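Local coordinates for lectin-like protein (Entamoeba histolytica HM-1:IMSS-A, PDB 5ZBT) that is of unknown function but, as an ERGIC-53-like protein with a legume lectin-like domain, may bind D-mannose, at residues P134-K140 with E152-S158. Sequence-based numbering, arbitrary orientation.
Sequences PMISVLK and EMYYQCS
Lys140 and its partners Glu152 and Met153 illustrate how a classic beta bulge lets one strand residue face two on the next. CB of Lys140 lies 3.8 Å from CB of Met153. With CG anti to the backbone N (chi1 -177°), the lysine chain runs out alongside both neighbours; CG passes 4.0 Å from OE1 of Glu152, and CD lies against the methyl CE of Met153, 3.7 Å away. CE of Lys140 comes no nearer than 4.2 Å to OE2 of Glu152 before the bend at chi4 (-74°) delivers NZ, which faces both carboxylate oxygens of Glu152, 3.1 Å from OE1 and from OE2, in a salt bridge whose hydrogen bond to OE2 is weak. At the backbone, Lys140 N donates to Met153 O, while Lys140 O receives weak hydrogen bonds from the amides of Glu152 and Met153.

From there to Cys157 the antiparallel pairing is regular: Val138 exchanges two backbone hydrogen bonds with Tyr155, and Ile136 two with Cys157. On the face carrying Leu139 and Tyr154, the methyl CD1 of Leu139 meets CD1 of Tyr154 at the ring edge (3.3 Å). Farther along that face, the bent chain of Met135 brings its CE to 3.6 Å from CD of Gln156.

The opposite face turns inward. Ile136 CB lies 3.8 Å from SG of Cys157, whose disulfide to Cys195 ties this sheet to strand 191-198 of the other, and Val138, Met153 and Tyr155 pack on Ile198 there. Strand 153-158 is an outermost strand of its seven-stranded sheet within this chain, in the legume-lectin beta sandwich, with strand 135-142 between it and strand 122-127.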
ATOM      1  N   PRO A 134     -12.176   2.530   9.141  1.00 19.34           N
ATOM      2  CA  PRO A 134     -10.789   2.173   8.831  1.00 15.69           C
ATOM      3  C   PRO A 134      -9.820   3.282   9.226  1.00 18.08           C
ATOM      4  O   PRO A 134     -10.130   4.479   9.173  1.00 16.03           O
ATOM      5  CB  PRO A 134     -10.804   1.946   7.315  1.00 14.31           C
ATOM      6  CG  PRO A 134     -12.081   2.530   6.835  1.00 18.03           C
ATOM      7  CD  PRO A 134     -13.050   2.414   7.967  1.00 16.62           C
ATOM      8  N   MET A 135      -8.649   2.851   9.670  1.00 15.49           N
ATOM      9  CA  MET A 135      -7.561   3.728  10.060  1.00 18.41           C
ATOM     10  C   MET A 135      -6.466   3.647   9.010  1.00 16.67           C
ATOM     11  O   MET A 135      -6.218   2.585   8.438  1.00 17.35           O
ATOM     12  CB  MET A 135      -6.991   3.332  11.427  1.00 20.93           C
ATOM     13  CG  MET A 135      -7.923   3.653  12.580  1.00 23.74           C
ATOM     14  SD  MET A 135      -7.151   4.365  14.043  0.55 39.28           S
ATOM     15  CE  MET A 135      -6.568   5.950  13.469  1.00 31.23           C
ATOM     16  N   ILE A 136      -5.829   4.775   8.746  1.00 16.77           N
ATOM     17  CA  ILE A 136      -4.634   4.825   7.928  1.00 14.47           C
ATOM     18  C   ILE A 136      -3.492   5.187   8.862  1.00 15.52           C
ATOM     19  O   ILE A 136      -3.642   6.079   9.705  1.00 19.04           O
ATOM     20  CB  ILE A 136      -4.793   5.824   6.770  1.00 12.77           C
ATOM     21  CG1 ILE A 136      -5.838   5.287   5.781  1.00 17.01           C
ATOM     22  CG2 ILE A 136      -3.477   6.041   6.058  1.00 14.44           C
ATOM     23  CD1 ILE A 136      -6.203   6.254   4.662  1.00 16.02           C
ATOM     24  N   SER A 137      -2.387   4.448   8.765  1.00 13.97           N
ATOM     25  CA  SER A 137      -1.219   4.634   9.613  1.00 12.06           C
ATOM     26  C   SER A 137       0.029   4.687   8.751  1.00 15.73           C
ATOM     27  O   SER A 137       0.074   4.122   7.655  1.00 14.80           O
ATOM     28  CB  SER A 137      -1.056   3.508  10.620  1.00 17.36           C
ATOM     29  OG  SER A 137      -2.318   3.048  11.061  1.00 28.91           O
ATOM     30  N   VAL A 138       1.042   5.383   9.249  1.00 14.90           N
ATOM     31  CA  VAL A 138       2.371   5.366   8.662  1.00 12.33           C
ATOM     32  C   VAL A 138       3.337   4.968   9.761  1.00 16.54           C
ATOM     33  O   VAL A 138       3.277   5.504  10.873  1.00 14.83           O
ATOM     34  CB  VAL A 138       2.765   6.717   8.048  1.00 13.85           C
ATOM     35  CG1 VAL A 138       4.183   6.649   7.550  1.00 18.24           C
ATOM     36  CG2 VAL A 138       1.816   7.078   6.893  1.00 15.43           C
ATOM     37  N   LEU A 139       4.206   4.011   9.451  1.00 18.15           N
ATOM     38  CA  LEU A 139       5.131   3.428  10.410  1.00 15.34           C
ATOM     39  C   LEU A 139       6.506   3.424   9.766  1.00 15.81           C
ATOM     40  O   LEU A 139       6.766   2.608   8.879  1.00 16.49           O
ATOM     41  CB  LEU A 139       4.702   2.012  10.774  1.00 13.97           C
ATOM     42  CG  LEU A 139       5.173   1.486  12.121  1.00 20.42           C
ATOM     43  CD1 LEU A 139       4.910   2.530  13.143  1.00 24.19           C
ATOM     44  CD2 LEU A 139       4.401   0.249  12.476  1.00 22.58           C
ATOM     45  N   LYS A 140       7.380   4.330  10.194  1.00 15.38           N
ATOM     46  CA  LYS A 140       8.762   4.335   9.728  1.00 15.47           C
ATOM     47  C   LYS A 140       9.607   3.499  10.677  1.00 15.25           C
ATOM     48  O   LYS A 140       9.540   3.676  11.896  1.00 17.76           O
ATOM     49  CB  LYS A 140       9.328   5.752   9.635  1.00 14.48           C
ATOM     50  CG  LYS A 140      10.745   5.811   9.091  1.00 14.33           C
ATOM     51  CD  LYS A 140      11.095   7.212   8.633  1.00 14.34           C
ATOM     52  CE  LYS A 140      12.348   7.216   7.757  1.00 19.47           C
ATOM     53  NZ  LYS A 140      13.603   6.990   8.559  1.00 16.32           N
ATOM     54  N   GLU A 152      10.465   4.377  14.635  1.00 24.16           N
ATOM     55  CA  GLU A 152      11.115   5.667  14.455  1.00 23.95           C
ATOM     56  C   GLU A 152      10.094   6.792  14.269  1.00 24.08           C
ATOM     57  O   GLU A 152      10.332   7.923  14.709  1.00 26.08           O
ATOM     58  CB  GLU A 152      12.077   5.598  13.272  1.00 22.18           C
ATOM     59  CG  GLU A 152      12.688   6.932  12.919  1.00 25.42           C
ATOM     60  CD  GLU A 152      13.739   6.837  11.818  1.00 35.04           C
ATOM     61  OE1 GLU A 152      14.080   5.709  11.384  1.00 29.84           O
ATOM     62  OE2 GLU A 152      14.235   7.907  11.399  1.00 36.20           O
ATOM     63  N   MET A 153       8.961   6.500  13.629  1.00 22.12           N
ATOM     64  CA  MET A 153       7.870   7.447  13.421  1.00 18.25           C
ATOM     65  C   MET A 153       6.573   6.662  13.315  1.00 19.11           C
ATOM     66  O   MET A 153       6.545   5.591  12.702  1.00 17.48           O
ATOM     67  CB  MET A 153       8.039   8.274  12.146  1.00 18.04           C
ATOM     68  CG  MET A 153       9.326   9.042  12.000  1.00 17.55           C
ATOM     69  SD  MET A 153       9.210  10.146  10.584  1.00 25.13           S
ATOM     70  CE  MET A 153      10.947  10.523  10.295  1.00 29.37           C
ATOM     71  N   TYR A 154       5.505   7.201  13.904  1.00 21.93           N
ATOM     72  CA  TYR A 154       4.181   6.588  13.813  1.00 18.16           C
ATOM     73  C   TYR A 154       3.125   7.683  13.747  1.00 17.14           C
ATOM     74  O   TYR A 154       3.070   8.540  14.626  1.00 21.65           O
ATOM     75  CB  TYR A 154       3.897   5.651  14.993  1.00 15.84           C
ATOM     76  CG  TYR A 154       2.472   5.125  14.948  1.00 21.64           C
ATOM     77  CD1 TYR A 154       2.117   4.077  14.101  1.00 20.93           C
ATOM     78  CD2 TYR A 154       1.474   5.711  15.702  1.00 22.79           C
ATOM     79  CE1 TYR A 154       0.806   3.608  14.029  1.00 20.82           C
ATOM     80  CE2 TYR A 154       0.165   5.254  15.639  1.00 25.39           C
ATOM     81  CZ  TYR A 154      -0.161   4.204  14.804  1.00 24.38           C
ATOM     82  OH  TYR A 154      -1.463   3.765  14.751  1.00 25.59           O
ATOM     83  N   TYR A 155       2.281   7.634  12.724  1.00 17.19           N
ATOM     84  CA  TYR A 155       1.230   8.611  12.482  1.00 14.15           C
ATOM     85  C   TYR A 155      -0.042   7.867  12.106  1.00 16.60           C
ATOM     86  O   TYR A 155       0.014   6.763  11.553  1.00 15.53           O
ATOM     87  CB  TYR A 155       1.591   9.578  11.346  1.00 12.35           C
ATOM     88  CG  TYR A 155       2.702  10.576  11.642  1.00 18.31           C
ATOM     89  CD1 TYR A 155       4.033  10.177  11.687  1.00 19.32           C
ATOM     90  CD2 TYR A 155       2.420  11.925  11.840  1.00 22.33           C
ATOM     91  CE1 TYR A 155       5.051  11.085  11.943  1.00 18.57           C
ATOM     92  CE2 TYR A 155       3.437  12.843  12.094  1.00 19.86           C
ATOM     93  CZ  TYR A 155       4.742  12.408  12.143  1.00 19.95           C
ATOM     94  OH  TYR A 155       5.751  13.294  12.392  1.00 27.75           O
ATOM     95  N   GLN A 156      -1.193   8.472  12.386  1.00 15.06           N
ATOM     96  CA  GLN A 156      -2.426   7.797  12.019  1.00 16.17           C
ATOM     97  C   GLN A 156      -3.530   8.807  11.743  1.00 16.11           C
ATOM     98  O   GLN A 156      -3.447   9.982  12.095  1.00 13.69           O
ATOM     99  CB  GLN A 156      -2.865   6.798  13.092  1.00 17.23           C
ATOM    100  CG  GLN A 156      -3.297   7.410  14.402  1.00 23.35           C
ATOM    101  CD  GLN A 156      -3.589   6.354  15.480  1.00 27.77           C
ATOM    102  OE1 GLN A 156      -3.059   5.236  15.454  1.00 25.47           O
ATOM    103  NE2 GLN A 156      -4.443   6.711  16.421  1.00 24.42           N
ATOM    104  N   CYS A 157      -4.554   8.321  11.067  1.00 17.42           N
ATOM    105  CA  CYS A 157      -5.745   9.088  10.778  1.00 14.63           C
ATOM    106  C   CYS A 157      -6.863   8.082  10.547  1.00 18.74           C
ATOM    107  O   CYS A 157      -6.642   6.866  10.511  1.00 16.63           O
ATOM    108  CB  CYS A 157      -5.545   9.994   9.557  1.00 16.79           C
ATOM    109  SG  CYS A 157      -6.070   9.207   7.993  1.00 22.83           S
ATOM    110  N   SER A 158      -8.065   8.598  10.359  1.00 19.24           N
ATOM    111  CA  SER A 158      -9.240   7.766  10.193  1.00 18.99           C
ATOM    112  C   SER A 158     -10.051   8.352   9.054  1.00 19.10           C
ATOM    113  O   SER A 158     -10.272   9.566   9.029  1.00 18.60           O
ATOM    114  CB  SER A 158     -10.043   7.731  11.487  1.00 17.13           C
ATOM    115  OG  SER A 158     -11.092   6.797  11.414  1.00 23.91           O
TER